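Local structure of tapirin (Caldicellulosiruptor kristjanssonii, 6N2B) at residues M301-G307 against V320-G326; Y308-I314 against N327-I333; L360-N365 against S382-I388. The protein binds cellulose and probably helps this extremely thermophilic bacterium adhere to it, through a calcium-binding C-terminal domain built as a beta-helix. One frame throughout, in Å; residues are numbered along the deposited sequence. Where two conformers were deposited one is given.

Interactions 1 and 2 are two faces of the same pair of beta-helix coils: strand 300-303 is followed in the chain by 307-311, and 319-322 by 327-330, so their centres lie only about 12 Å apart. They touch where V322 packs on F328 and where N304 O meets Y309 OH at 2.7 Å, a probable but weak hydrogen bond, Y309 OH being bound also by N287. Interaction 3 belongs to the sheet of interaction 1, with strand 338-341 between them, and joins its last two strands. Its centre is about 15 Å from that of interaction 1 and 19 Å from that of interaction 2, with no direct touch. All three lie away from the calcium site of D429, V431, A433, L436 and E465.

Interaction 1: residues M301-G307 against V320-G326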
loop_
_atom_site.group_PDB
_atom_site.type_symbol
_atom_site.label_atom_id
_atom_site.label_comp_id
_atom_site.label_asym_id
_atom_site.label_seq_id
_atom_site.Cartn_x
_atom_site.Cartn_y
_atom_site.Cartn_z
ATOM N N MET A 301 -13.391 1.130 -6.888
ATOM C CA MET A 301 -12.664 -0.020 -6.357
ATOM C C MET A 301 -13.163 -1.246 -7.099
ATOM O O MET A 301 -14.300 -1.672 -6.890
ATOM C CB MET A 301 -12.877 -0.197 -4.860
ATOM C CG MET A 301 -12.202 -1.451 -4.323
ATOM S SD MET A 301 -11.958 -1.392 -2.537
ATOM C CE MET A 301 -13.614 -1.806 -1.971
ATOM N N GLU A 302 -12.323 -1.809 -7.954
ATOM C CA GLU A 302 -12.673 -2.971 -8.754
ATOM C C GLU A 302 -12.041 -4.193 -8.104
ATOM O O GLU A 302 -10.816 -4.368 -8.141
ATOM C CB GLU A 302 -12.202 -2.784 -10.192
ATOM C CG GLU A 302 -12.631 -3.860 -11.150
ATOM C CD GLU A 302 -12.073 -3.624 -12.535
ATOM O OE1 GLU A 302 -11.739 -2.453 -12.847
ATOM O OE2 GLU A 302 -11.958 -4.608 -13.306
ATOM N N LEU A 303 -12.878 -5.028 -7.495
ATOM C CA LEU A 303 -12.418 -6.218 -6.789
ATOM C C LEU A 303 -12.702 -7.425 -7.675
ATOM O O LEU A 303 -13.692 -8.138 -7.508
ATOM C CB LEU A 303 -13.103 -6.331 -5.431
ATOM C CG LEU A 303 -12.828 -5.125 -4.542
ATOM C CD1 LEU A 303 -13.571 -5.219 -3.209
ATOM C CD2 LEU A 303 -11.335 -4.991 -4.315
ATOM N N ASN A 304 -11.824 -7.635 -8.653
ATOM C CA ASN A 304 -11.892 -8.863 -9.423
ATOM C C ASN A 304 -11.420 -10.010 -8.565
ATOM O O ASN A 304 -10.775 -9.825 -7.537
ATOM C CB ASN A 304 -11.056 -8.787 -10.692
ATOM C CG ASN A 304 -11.738 -7.997 -11.766
ATOM O OD1 ASN A 304 -12.697 -8.473 -12.382
ATOM N ND2 ASN A 304 -11.275 -6.764 -11.983
ATOM N N GLY A 305 -11.726 -11.216 -9.012
ATOM C CA GLY A 305 -11.978 -12.305 -8.110
ATOM C C GLY A 305 -10.926 -13.391 -8.083
ATOM O O GLY A 305 -9.878 -13.323 -8.730
ATOM N N TYR A 306 -11.319 -14.471 -7.410
ATOM C CA TYR A 306 -10.517 -15.347 -6.579
ATOM C C TYR A 306 -9.785 -14.472 -5.582
ATOM O O TYR A 306 -8.631 -14.078 -5.767
ATOM C CB TYR A 306 -9.666 -16.256 -7.440
ATOM C CG TYR A 306 -10.614 -17.231 -8.096
ATOM C CD1 TYR A 306 -11.615 -17.848 -7.340
ATOM C CD2 TYR A 306 -10.590 -17.467 -9.470
ATOM C CE1 TYR A 306 -12.528 -18.712 -7.923
ATOM C CE2 TYR A 306 -11.505 -18.340 -10.064
ATOM C CZ TYR A 306 -12.470 -18.955 -9.284
ATOM O OH TYR A 306 -13.376 -19.813 -9.862
ATOM N N GLY A 307 -10.521 -14.124 -4.537
ATOM C CA GLY A 307 -10.044 -13.256 -3.495
ATOM C C GLY A 307 -11.091 -13.094 -2.418
ATOM O O GLY A 307 -12.292 -13.183 -2.690
ATOM N N VAL A 320 -18.035 0.666 -6.527
ATOM C CA VAL A 320 -17.392 -0.544 -6.036
ATOM C C VAL A 320 -17.901 -1.692 -6.891
ATOM O O VAL A 320 -19.089 -2.011 -6.864
ATOM C CB VAL A 320 -17.688 -0.790 -4.551
ATOM C CG1 VAL A 320 -16.973 -2.048 -4.079
ATOM C CG2 VAL A 320 -17.294 0.420 -3.695
ATOM N N GLN A 321 -17.019 -2.289 -7.675
ATOM C CA GLN A 321 -17.347 -3.486 -8.425
ATOM C C GLN A 321 -16.783 -4.697 -7.708
ATOM O O GLN A 321 -15.632 -4.693 -7.275
ATOM C CB GLN A 321 -16.776 -3.452 -9.835
ATOM C CG GLN A 321 -17.096 -2.239 -10.662
ATOM C CD GLN A 321 -16.222 -2.177 -11.919
ATOM O OE1 GLN A 321 -16.388 -2.979 -12.853
ATOM N NE2 GLN A 321 -15.265 -1.238 -11.933
ATOM N N VAL A 322 -17.592 -5.736 -7.600
ATOM C CA VAL A 322 -17.167 -7.020 -7.082
ATOM C C VAL A 322 -17.554 -8.029 -8.153
ATOM O O VAL A 322 -18.746 -8.253 -8.389
ATOM C CB VAL A 322 -17.837 -7.337 -5.736
ATOM C CG1 VAL A 322 -17.371 -8.675 -5.182
ATOM C CG2 VAL A 322 -17.569 -6.219 -4.749
ATOM N N LYS A 323 -16.566 -8.608 -8.835
ATOM C CA LYS A 323 -16.904 -9.472 -9.960
ATOM C C LYS A 323 -15.857 -10.561 -10.142
ATOM O O LYS A 323 -14.829 -10.600 -9.455
ATOM C CB LYS A 323 -17.071 -8.668 -11.258
ATOM C CG LYS A 323 -15.821 -7.964 -11.731
ATOM C CD LYS A 323 -16.136 -6.785 -12.640
ATOM C CE LYS A 323 -14.960 -6.476 -13.572
ATOM N NZ LYS A 323 -15.251 -5.362 -14.532
ATOM N N ASN A 324 -16.157 -11.452 -11.089
ATOM C CA ASN A 324 -15.297 -12.571 -11.477
ATOM C C ASN A 324 -14.887 -13.407 -10.268
ATOM O O ASN A 324 -13.717 -13.731 -10.073
ATOM C CB ASN A 324 -14.087 -12.077 -12.262
ATOM C CG ASN A 324 -14.487 -11.457 -13.585
ATOM O OD1 ASN A 324 -15.144 -12.106 -14.401
ATOM N ND2 ASN A 324 -14.141 -10.185 -13.789
ATOM N N TYR A 325 -15.884 -13.768 -9.463
ATOM C CA TYR A 325 -15.824 -14.637 -8.279
ATOM C C TYR A 325 -15.224 -13.949 -7.060
ATOM O O TYR A 325 -14.931 -14.629 -6.067
ATOM C CB TYR A 325 -15.071 -15.940 -8.546
ATOM C CG TYR A 325 -15.784 -16.802 -9.545
ATOM C CD1 TYR A 325 -15.528 -16.670 -10.907
ATOM C CD2 TYR A 325 -16.745 -17.728 -9.141
ATOM C CE1 TYR A 325 -16.197 -17.446 -11.851
ATOM C CE2 TYR A 325 -17.422 -18.517 -10.075
ATOM C CZ TYR A 325 -17.143 -18.369 -11.430
ATOM O OH TYR A 325 -17.795 -19.138 -12.370
ATOM N N GLY A 326 -15.075 -12.627 -7.074
ATOM C CA GLY A 326 -14.563 -11.940 -5.904
ATOM C C GLY A 326 -15.547 -11.948 -4.749
ATOM O O GLY A 326 -16.761 -11.934 -4.932
HETATM O O HOH W 1 -13.229 -15.647 -4.586
#
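The rings of Y306 and Y325 lie nearly parallel, planes 8° apart, but are slid so far that they barely overlap, with centroids 5.3 Å apart. Y325 CB sits over one face of the Y306 ring, toward its rim, in a CH-pi contact, while the hydroxyl oxygen of Y306 lies above the centre of the Y325 ring. A second flat pair, the amides of N304 and N324, is nearly coplanar at 20°, and N324 ND2 donates to N304 OD1 at 2.6 Å, in the plane of its own amide. The other end of the N304 amide, ND2, reaches E302 OE2 at 2.6 Å on the anti side of the carboxylate but well out of its plane. K323 runs alongside N304; its CG, placed between backbone N and carbonyl carbon (chi1 63°), starts an extended chain whose NZ forms a salt bridge with E302 OE2 at 3.6 Å and a hydrogen bond to Q321 OE1. Were N304 an alanine, N324 ND2 would probably lose its acceptor and its amide be freer to turn, while E302, though still facing K323, would have one donor fewer. Behind this polar row the backbones run parallel, L303 N giving a nearly straight bond of 2.8 Å to Q321 O, and M301, L303, V320 and V322 point to the opposite face, where F328 touches all four. At the turn, a water accepts from G307 N and donates to Y325 O. Like side chains aligned from coil to coil, polar outside and apolar inside, are the mark of a parallel beta-helix.

Interaction 2: residues Y308-I314 against N327-I333; sequences YYKANEI and NFEIGSI
The ring of F328 is the centre of the close-packed side, with Y309, A311 and I314 gathered around it from the neighbouring coil. With CG anti to the backbone N (chi1 178°), the ring leans across the pair of strands: Y309 O lies at its edge, A311 CB is 4.1 Å from F328 CE1, and I314 CG2 comes to the edge at CZ. The same I314 CG2 meets I330 CG1 at 4.0 Å, the two isoleucines crossing at about a right angle. Backbone bonds of the parallel ladder, such as A311 N to E329 O at 3.1 Å, hold the strands in step until the corner, where a beta bulge shifts the register by one and N312 O accepts from I333 N at 3.0 Å and, weakly, from S332 N. The outward face is looser. K310 and E329 lie side by side, but NZ and OE1 make a long salt bridge of 3.7 Å, and the exposed Y308 ring merely runs alongside N327, whose OD1 is bound by R346. Strand 307-311 is flanked by 287-291 and 327-330, and 327-330 in turn by 346-349; inside the coil, A311 and I314 rest on I294 of strand 293-296, and Y309 meets F278 edge-to-face.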
loop_
_atom_site.group_PDB
_atom_site.type_symbol
_atom_site.label_atom_id
_atom_site.label_comp_id
_atom_site.label_asym_id
_atom_site.label_seq_id
_atom_site.Cartn_x
_atom_site.Cartn_y
_atom_site.Cartn_z
ATOM N N TYR A 308 -10.645 -12.870 -1.189
ATOM C CA TYR A 308 -11.523 -12.548 -0.077
ATOM C C TYR A 308 -11.132 -11.163 0.407
ATOM O O TYR A 308 -10.057 -10.981 0.989
ATOM C CB TYR A 308 -11.409 -13.595 1.028
ATOM C CG TYR A 308 -12.005 -14.910 0.606
ATOM C CD1 TYR A 308 -11.281 -15.800 -0.197
ATOM C CD2 TYR A 308 -13.306 -15.259 0.978
ATOM C CE1 TYR A 308 -11.829 -17.011 -0.606
ATOM C CE2 TYR A 308 -13.870 -16.466 0.578
ATOM C CZ TYR A 308 -13.129 -17.339 -0.214
ATOM O OH TYR A 308 -13.692 -18.538 -0.612
ATOM N N TYR A 309 -11.998 -10.194 0.159
ATOM C CA TYR A 309 -11.736 -8.794 0.438
ATOM C C TYR A 309 -12.630 -8.338 1.582
ATOM O O TYR A 309 -13.854 -8.345 1.451
ATOM C CB TYR A 309 -12.000 -7.968 -0.812
ATOM C CG TYR A 309 -11.243 -8.436 -2.026
ATOM C CD1 TYR A 309 -9.954 -7.972 -2.286
ATOM C CD2 TYR A 309 -11.814 -9.323 -2.930
ATOM C CE1 TYR A 309 -9.256 -8.388 -3.407
ATOM C CE2 TYR A 309 -11.116 -9.750 -4.060
ATOM C CZ TYR A 309 -9.839 -9.277 -4.295
ATOM O OH TYR A 309 -9.130 -9.687 -5.418
ATOM N N LYS A 310 -12.023 -7.923 2.683
ATOM C CA LYS A 310 -12.745 -7.422 3.841
ATOM C C LYS A 310 -12.373 -5.968 4.103
ATOM O O LYS A 310 -11.190 -5.620 4.167
ATOM C CB LYS A 310 -12.443 -8.274 5.080
ATOM C CG LYS A 310 -12.746 -9.763 4.889
ATOM C CD LYS A 310 -12.342 -10.567 6.122
ATOM C CE LYS A 310 -12.108 -12.044 5.808
ATOM N NZ LYS A 310 -13.289 -12.912 6.095
ATOM N N ALA A 311 -13.376 -5.118 4.253
ATOM C CA ALA A 311 -13.185 -3.800 4.839
ATOM C C ALA A 311 -14.177 -3.632 5.983
ATOM O O ALA A 311 -15.305 -4.122 5.917
ATOM C CB ALA A 311 -13.373 -2.680 3.809
ATOM N N ASN A 312 -13.754 -2.953 7.042
ATOM C CA ASN A 312 -14.694 -2.653 8.109
ATOM C C ASN A 312 -15.493 -1.395 7.810
ATOM O O ASN A 312 -16.687 -1.328 8.117
ATOM C CB ASN A 312 -13.962 -2.511 9.435
ATOM C CG ASN A 312 -14.826 -2.920 10.592
ATOM O OD1 ASN A 312 -15.257 -4.077 10.679
ATOM N ND2 ASN A 312 -15.110 -1.972 11.486
ATOM N N GLU A 313 -14.839 -0.376 7.251
ATOM C CA GLU A 313 -15.495 0.810 6.724
ATOM C C GLU A 313 -15.027 0.964 5.294
ATOM O O GLU A 313 -13.857 0.698 4.998
ATOM C CB GLU A 313 -15.156 2.066 7.523
ATOM C CG GLU A 313 -14.962 1.807 9.000
ATOM C CD GLU A 313 -14.782 3.078 9.834
ATOM O OE1 GLU A 313 -14.868 4.202 9.274
ATOM O OE2 GLU A 313 -14.553 2.945 11.063
ATOM N N ILE A 314 -15.941 1.360 4.404
ATOM C CA ILE A 314 -15.614 1.611 2.999
ATOM C C ILE A 314 -16.374 2.854 2.561
ATOM O O ILE A 314 -17.592 2.931 2.728
ATOM C CB ILE A 314 -15.934 0.400 2.089
ATOM C CG1 ILE A 314 -15.940 0.784 0.606
ATOM C CG2 ILE A 314 -17.259 -0.225 2.444
ATOM C CD1 ILE A 314 -14.583 1.154 0.054
ATOM N N ASN A 327 -14.995 -11.964 -3.536
ATOM C CA ASN A 327 -15.752 -11.964 -2.290
ATOM C C ASN A 327 -15.432 -10.692 -1.534
ATOM O O ASN A 327 -14.269 -10.456 -1.189
ATOM C CB ASN A 327 -15.389 -13.156 -1.414
ATOM C CG ASN A 327 -16.200 -14.366 -1.723
ATOM O OD1 ASN A 327 -17.104 -14.720 -0.970
ATOM N ND2 ASN A 327 -15.884 -15.023 -2.837
ATOM N N PHE A 328 -16.453 -9.900 -1.234
ATOM C CA PHE A 328 -16.251 -8.637 -0.541
ATOM C C PHE A 328 -17.200 -8.554 0.644
ATOM O O PHE A 328 -18.417 -8.633 0.460
ATOM C CB PHE A 328 -16.469 -7.467 -1.493
ATOM C CG PHE A 328 -16.317 -6.141 -0.841
ATOM C CD1 PHE A 328 -15.344 -5.944 0.122
ATOM C CD2 PHE A 328 -17.153 -5.087 -1.183
ATOM C CE1 PHE A 328 -15.210 -4.719 0.733
ATOM C CE2 PHE A 328 -17.019 -3.856 -0.581
ATOM C CZ PHE A 328 -16.046 -3.663 0.371
ATOM N N GLU A 329 -16.653 -8.374 1.850
ATOM C CA GLU A 329 -17.443 -8.256 3.074
ATOM C C GLU A 329 -17.263 -6.884 3.709
ATOM O O GLU A 329 -16.133 -6.418 3.874
ATOM C CB GLU A 329 -17.052 -9.312 4.101
ATOM C CG GLU A 329 -16.975 -10.730 3.591
ATOM C CD GLU A 329 -16.921 -11.720 4.742
ATOM O OE1 GLU A 329 -16.560 -11.299 5.875
ATOM O OE2 GLU A 329 -17.259 -12.905 4.514
ATOM N N ILE A 330 -18.372 -6.263 4.104
ATOM C CA ILE A 330 -18.355 -4.999 4.824
ATOM C C ILE A 330 -18.681 -5.273 6.286
ATOM O O ILE A 330 -19.783 -5.733 6.609
ATOM C CB ILE A 330 -19.344 -3.998 4.219
ATOM C CG1 ILE A 330 -19.026 -3.787 2.739
ATOM C CG2 ILE A 330 -19.295 -2.681 4.988
ATOM C CD1 ILE A 330 -20.081 -3.011 2.017
ATOM N N GLY A 331 -17.731 -4.968 7.175
ATOM C CA GLY A 331 -17.863 -5.372 8.563
ATOM C C GLY A 331 -18.679 -4.431 9.419
ATOM O O GLY A 331 -19.306 -4.868 10.389
ATOM N N SER A 332 -18.708 -3.145 9.073
ATOM C CA SER A 332 -19.398 -2.186 9.923
ATOM C C SER A 332 -20.174 -1.109 9.156
ATOM O O SER A 332 -21.336 -0.847 9.490
ATOM C CB SER A 332 -18.397 -1.549 10.880
ATOM O OG SER A 332 -19.045 -0.656 11.759
ATOM N N ILE A 333 -19.585 -0.463 8.145
ATOM C CA ILE A 333 -20.297 0.616 7.448
ATOM C C ILE A 333 -19.771 0.781 6.027
ATOM O O ILE A 333 -18.589 0.558 5.747
ATOM C CB ILE A 333 -20.212 1.946 8.241
ATOM C CG1 ILE A 333 -21.208 2.962 7.698
ATOM C CG2 ILE A 333 -18.819 2.497 8.193
ATOM C CD1 ILE A 333 -21.380 4.171 8.602
#

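Interaction 3: residues L360-N365 against S382-I388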
loop_
_atom_site.group_PDB
_atom_site.type_symbol
_atom_site.label_atom_id
_atom_site.label_comp_id
_atom_site.label_asym_id
_atom_site.label_seq_id
_atom_site.Cartn_x
_atom_site.Cartn_y
_atom_site.Cartn_z
ATOM N N LEU A 360 -27.561 0.465 -6.618
ATOM C CA LEU A 360 -27.197 -0.928 -6.410
ATOM C C LEU A 360 -27.558 -1.720 -7.655
ATOM O O LEU A 360 -28.728 -1.779 -8.039
ATOM C CB LEU A 360 -27.907 -1.495 -5.185
ATOM C CG LEU A 360 -27.900 -3.016 -5.053
ATOM C CD1 LEU A 360 -26.480 -3.543 -4.959
ATOM C CD2 LEU A 360 -28.703 -3.399 -3.836
ATOM N N GLU A 361 -26.559 -2.330 -8.280
ATOM C CA GLU A 361 -26.746 -3.159 -9.460
ATOM C C GLU A 361 -26.221 -4.554 -9.164
ATOM O O GLU A 361 -25.105 -4.696 -8.663
ATOM C CB GLU A 361 -26.016 -2.555 -10.665
ATOM C CG GLU A 361 -26.303 -3.245 -12.001
ATOM C CD GLU A 361 -25.360 -2.798 -13.110
ATOM O OE1 GLU A 361 -24.827 -3.676 -13.832
ATOM O OE2 GLU A 361 -25.151 -1.570 -13.251
ATOM N N VAL A 362 -27.028 -5.577 -9.447
ATOM C CA VAL A 362 -26.624 -6.977 -9.345
ATOM C C VAL A 362 -26.985 -7.659 -10.659
ATOM O O VAL A 362 -28.026 -7.361 -11.254
ATOM C CB VAL A 362 -27.290 -7.688 -8.147
ATOM C CG1 VAL A 362 -26.699 -9.096 -7.942
ATOM C CG2 VAL A 362 -27.152 -6.851 -6.887
ATOM N N ARG A 363 -26.132 -8.577 -11.111
ATOM C CA ARG A 363 -26.153 -8.989 -12.505
ATOM C C ARG A 363 -25.389 -10.297 -12.638
ATOM O O ARG A 363 -24.637 -10.677 -11.740
ATOM C CB ARG A 363 -25.538 -7.888 -13.379
ATOM C CG ARG A 363 -25.740 -7.988 -14.876
ATOM C CD ARG A 363 -25.662 -6.600 -15.508
ATOM N NE ARG A 363 -26.620 -5.656 -14.915
ATOM C CZ ARG A 363 -27.897 -5.513 -15.293
ATOM N NH1 ARG A 363 -28.404 -6.249 -16.283
ATOM N NH2 ARG A 363 -28.675 -4.622 -14.677
ATOM N N ASN A 364 -25.622 -10.988 -13.760
ATOM C CA ASN A 364 -24.874 -12.173 -14.177
ATOM C C ASN A 364 -24.401 -13.039 -13.014
ATOM O O ASN A 364 -23.193 -13.233 -12.839
ATOM C CB ASN A 364 -23.660 -11.767 -15.021
ATOM C CG ASN A 364 -24.043 -11.011 -16.284
ATOM O OD1 ASN A 364 -25.182 -11.088 -16.751
ATOM N ND2 ASN A 364 -23.082 -10.277 -16.849
ATOM N N ASN A 365 -25.337 -13.542 -12.207
ATOM C CA ASN A 365 -25.078 -14.441 -11.080
ATOM C C ASN A 365 -24.322 -13.787 -9.934
ATOM O O ASN A 365 -23.829 -14.494 -9.046
ATOM C CB ASN A 365 -24.337 -15.715 -11.505
ATOM C CG ASN A 365 -25.234 -16.675 -12.255
ATOM O OD1 ASN A 365 -24.937 -17.041 -13.393
ATOM N ND2 ASN A 365 -26.352 -17.076 -11.629
ATOM N N SER A 382 -31.330 -2.429 -9.388
ATOM C CA SER A 382 -31.484 -3.043 -10.704
ATOM C C SER A 382 -30.926 -4.460 -10.624
ATOM O O SER A 382 -29.713 -4.650 -10.737
ATOM C CB SER A 382 -30.776 -2.234 -11.783
ATOM O OG SER A 382 -30.540 -3.030 -12.943
ATOM N N ILE A 383 -31.810 -5.435 -10.471
ATOM C CA ILE A 383 -31.421 -6.831 -10.318
ATOM C C ILE A 383 -31.900 -7.573 -11.552
ATOM O O ILE A 383 -33.094 -7.869 -11.667
ATOM C CB ILE A 383 -32.009 -7.452 -9.051
ATOM C CG1 ILE A 383 -31.870 -6.492 -7.880
ATOM C CG2 ILE A 383 -31.316 -8.752 -8.740
ATOM C CD1 ILE A 383 -32.738 -6.868 -6.725
ATOM N N SER A 384 -30.986 -7.885 -12.471
ATOM C CA SER A 384 -31.302 -8.719 -13.632
ATOM C C SER A 384 -30.280 -9.845 -13.728
ATOM O O SER A 384 -29.162 -9.640 -14.213
ATOM C CB SER A 384 -31.334 -7.914 -14.929
ATOM O OG SER A 384 -31.891 -8.687 -15.989
ATOM N N GLY A 385 -30.672 -11.036 -13.293
ATOM C CA GLY A 385 -29.815 -12.195 -13.360
ATOM C C GLY A 385 -29.188 -12.579 -12.044
ATOM O O GLY A 385 -28.653 -13.687 -11.933
ATOM N N GLY A 386 -29.253 -11.703 -11.041
ATOM C CA GLY A 386 -28.607 -11.921 -9.768
ATOM C C GLY A 386 -29.589 -12.066 -8.615
ATOM O O GLY A 386 -30.803 -11.944 -8.753
ATOM N N THR A 387 -29.014 -12.320 -7.448
ATOM C CA THR A 387 -29.767 -12.656 -6.263
ATOM C C THR A 387 -29.449 -11.680 -5.139
ATOM O O THR A 387 -28.377 -11.077 -5.096
ATOM C CB THR A 387 -29.454 -14.088 -5.827
ATOM O OG1 THR A 387 -30.502 -14.537 -4.972
ATOM C CG2 THR A 387 -28.124 -14.155 -5.089
ATOM N N ILE A 388 -30.426 -11.479 -4.261
ATOM C CA ILE A 388 -30.195 -10.966 -2.915
ATOM C C ILE A 388 -30.959 -11.858 -1.951
ATOM O O ILE A 388 -32.187 -11.968 -2.043
ATOM C CB ILE A 388 -30.633 -9.507 -2.746
ATOM C CG1 ILE A 388 -29.776 -8.592 -3.589
ATOM C CG2 ILE A 388 -30.502 -9.063 -1.307
ATOM C CD1 ILE A 388 -30.587 -7.677 -4.377
#
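E361 pairs with S382 and V362 with I383 in a parallel ladder whose strand axes are only 3° apart, V362 N donating to S382 O at 3.1 Å and S384 N to V362 O at 3.2 Å. On one face R363 reaches across the strands: a bend at chi3 (-56°) turns its guanidinium so that S384 O lies over one face of it and S382 OG sits at its edge, in plane, as a close neighbour without a hydrogen bond. Within its own strand, NE makes the hydrogen bond of a salt bridge to E361 OE1 at 2.9 Å, meeting the carboxylate from above its plane; OE2 of the same group pairs with K338, which probably helps to hold the acid in place. Both strands belong to a parallel beta-helix, and 380-384 is the outermost strand of its sheet within the chain. On the other face V362 lies against the turn that leads from strand 380-384 to strand 387-389: its CB is 4.2 Å from I383 CG2, and its CG1 is 3.9 Å from G386 CA. V362 CG2 faces I388 CD1 at 4.3 Å. A side chain at G386 would run into V362 CG1, while G385, which accepts a weak bond from N365 N, has a positive phi at which a side chain would press on the preceding carbonyl oxygen.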